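Diacylglycerol kinase (Bacillus anthracis, PDB 3S40) probably phosphorylates the lipid diacylglycerol to phosphatidic acid, with ATP as the likely phosphate donor. Local coordinates at residues 193-198 against 229-234. Numbering follows the deposited sequence.
Sequences EDEAVL and VKSTGI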
loop_
_atom_site.group_PDB
_atom_site.type_symbol
_atom_site.label_atom_id
_atom_site.label_comp_id
_atom_site.label_asym_id
_atom_site.label_seq_id
_atom_site.Cartn_x
_atom_site.Cartn_y
_atom_site.Cartn_z
ATOM N N GLU A 193 -18.708 -18.966 5.470
ATOM C CA GLU A 193 -19.803 -18.667 4.555
ATOM C C GLU A 193 -20.791 -17.729 5.217
ATOM O O GLU A 193 -21.164 -17.923 6.382
ATOM C CB GLU A 193 -20.519 -19.945 4.130
ATOM C CG GLU A 193 -19.987 -20.558 2.853
ATOM C CD GLU A 193 -20.344 -22.029 2.721
ATOM O OE1 GLU A 193 -20.077 -22.794 3.675
ATOM O OE2 GLU A 193 -20.895 -22.419 1.668
ATOM N N ASP A 194 -21.217 -16.709 4.481
ATOM C CA ASP A 194 -22.207 -15.783 5.012
ATOM C C ASP A 194 -22.671 -14.746 3.998
ATOM O O ASP A 194 -22.265 -14.757 2.836
ATOM C CB ASP A 194 -21.672 -15.081 6.265
ATOM C CG ASP A 194 -22.683 -15.058 7.395
ATOM O OD1 ASP A 194 -23.249 -16.129 7.711
ATOM O OD2 ASP A 194 -22.917 -13.968 7.961
ATOM N N GLU A 195 -23.540 -13.860 4.464
ATOM C CA GLU A 195 -24.057 -12.764 3.668
ATOM C C GLU A 195 -23.309 -11.512 4.090
ATOM O O GLU A 195 -23.400 -11.084 5.245
ATOM C CB GLU A 195 -25.554 -12.589 3.940
ATOM C CG GLU A 195 -26.312 -11.758 2.913
ATOM C CD GLU A 195 -26.625 -12.538 1.647
ATOM O OE1 GLU A 195 -26.093 -13.659 1.488
ATOM O OE2 GLU A 195 -27.404 -12.029 0.812
ATOM N N ALA A 196 -22.567 -10.930 3.153
ATOM C CA ALA A 196 -21.724 -9.775 3.445
ATOM C C ALA A 196 -22.082 -8.587 2.580
ATOM O O ALA A 196 -22.498 -8.743 1.437
ATOM C CB ALA A 196 -20.252 -10.126 3.235
ATOM N N VAL A 197 -21.898 -7.395 3.130
ATOM C CA VAL A 197 -22.028 -6.178 2.344
ATOM C C VAL A 197 -20.651 -5.744 1.822
ATOM O O VAL A 197 -20.542 -5.104 0.772
ATOM C CB VAL A 197 -22.696 -5.041 3.156
ATOM C CG1 VAL A 197 -22.251 -5.070 4.614
ATOM C CG2 VAL A 197 -22.396 -3.695 2.527
ATOM N N LEU A 198 -19.601 -6.116 2.554
ATOM C CA LEU A 198 -18.239 -5.724 2.199
ATOM C C LEU A 198 -17.215 -6.797 2.579
ATOM O O LEU A 198 -17.261 -7.357 3.673
ATOM C CB LEU A 198 -17.885 -4.398 2.877
ATOM C CG LEU A 198 -16.430 -3.939 2.780
ATOM C CD1 LEU A 198 -16.151 -3.294 1.427
ATOM C CD2 LEU A 198 -16.107 -2.975 3.898
ATOM N N VAL A 229 -17.779 -7.277 6.518
ATOM C CA VAL A 229 -18.897 -6.664 7.214
ATOM C C VAL A 229 -20.184 -7.348 6.782
ATOM O O VAL A 229 -20.538 -7.336 5.606
ATOM C CB VAL A 229 -18.993 -5.171 6.983
ATOM C CG1 VAL A 229 -20.118 -4.590 7.849
ATOM C CG2 VAL A 229 -17.663 -4.506 7.309
ATOM N N LYS A 230 -20.866 -7.960 7.742
ATOM C CA LYS A 230 -22.070 -8.723 7.447
ATOM C C LYS A 230 -23.226 -7.786 7.134
ATOM O O LYS A 230 -23.172 -6.595 7.443
ATOM C CB LYS A 230 -22.413 -9.637 8.622
ATOM C CG LYS A 230 -21.228 -10.461 9.100
ATOM C CD LYS A 230 -21.578 -11.352 10.282
ATOM C CE LYS A 230 -20.332 -12.054 10.819
ATOM N NZ LYS A 230 -20.616 -12.959 11.971
ATOM N N SER A 231 -24.263 -8.328 6.508
ATOM C CA SER A 231 -25.444 -7.550 6.154
ATOM C C SER A 231 -25.988 -6.748 7.339
ATOM O O SER A 231 -26.666 -5.736 7.159
ATOM C CB SER A 231 -26.527 -8.482 5.603
ATOM O OG SER A 231 -26.674 -9.633 6.422
ATOM N N THR A 232 -25.664 -7.195 8.547
ATOM C CA THR A 232 -26.237 -6.637 9.767
ATOM C C THR A 232 -25.244 -5.801 10.569
ATOM O O THR A 232 -25.584 -5.263 11.625
ATOM C CB THR A 232 -26.707 -7.764 10.701
ATOM O OG1 THR A 232 -25.652 -8.091 11.615
ATOM C CG2 THR A 232 -27.088 -9.004 9.896
ATOM N N GLY A 233 -24.011 -5.707 10.087
ATOM C CA GLY A 233 -22.972 -5.039 10.843
ATOM C C GLY A 233 -22.638 -3.648 10.341
ATOM O O GLY A 233 -21.614 -3.081 10.718
ATOM N N ILE A 234 -23.501 -3.095 9.496
ATOM C CA ILE A 234 -23.266 -1.766 8.932
ATOM C C ILE A 234 -23.060 -0.696 10.002
ATOM O O ILE A 234 -22.106 0.079 9.936
ATOM C CB ILE A 234 -24.394 -1.351 7.976
ATOM C CG1 ILE A 234 -24.275 -2.138 6.668
ATOM C CG2 ILE A 234 -24.336 0.148 7.700
ATOM C CD1 ILE A 234 -25.505 -2.060 5.795
#
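A classic beta bulge joins Val197 and Leu198 to Val229 where the chain turns a corner between strands 190-196 and 198-202, which belong to different antiparallel sheets. Val229 O accepts a hydrogen bond from Val197 N (2.8 Å), nearly in line with the carbonyl, and a weak one from Leu198 N (3.4 Å). Val229 N donates a hydrogen bond to Leu198 O at 2.9 Å, closing the hydrogen-bonded Leu198-Val229 pair, one residue out of step with Ala196-Lys230. Beyond the bulge, Ser231 N hydrogen-bonds Glu195 O (3.2 Å) from above the carbonyl plane, as strand 224-230 gives way to the type I turn Lys230-Gly233. Packing at the corner is tight: Val197 CG1, turned between its own N and carbonyl carbon (chi1 37°), is pressed to 3.0 Å from Val229 O, yet this methyl also makes apolar contacts with Val229 CG1 and Ile234 CG1. Apolar Leu198 and Val229 suit their buried face, where CD2 of Leu198 meets CG2 of Val229 (4.0 Å) and both pack on Phe237. Long, extended Lys230 passes Asp194, CD 3.7 Å from OD2, to hydrogen-bond Asn252 O; its NZ stays 4.7 Å from Asp194 OD2, the charges near but not touching. At this classic bulge the chain changes sheets within the beta-sandwich-like C-terminal domain.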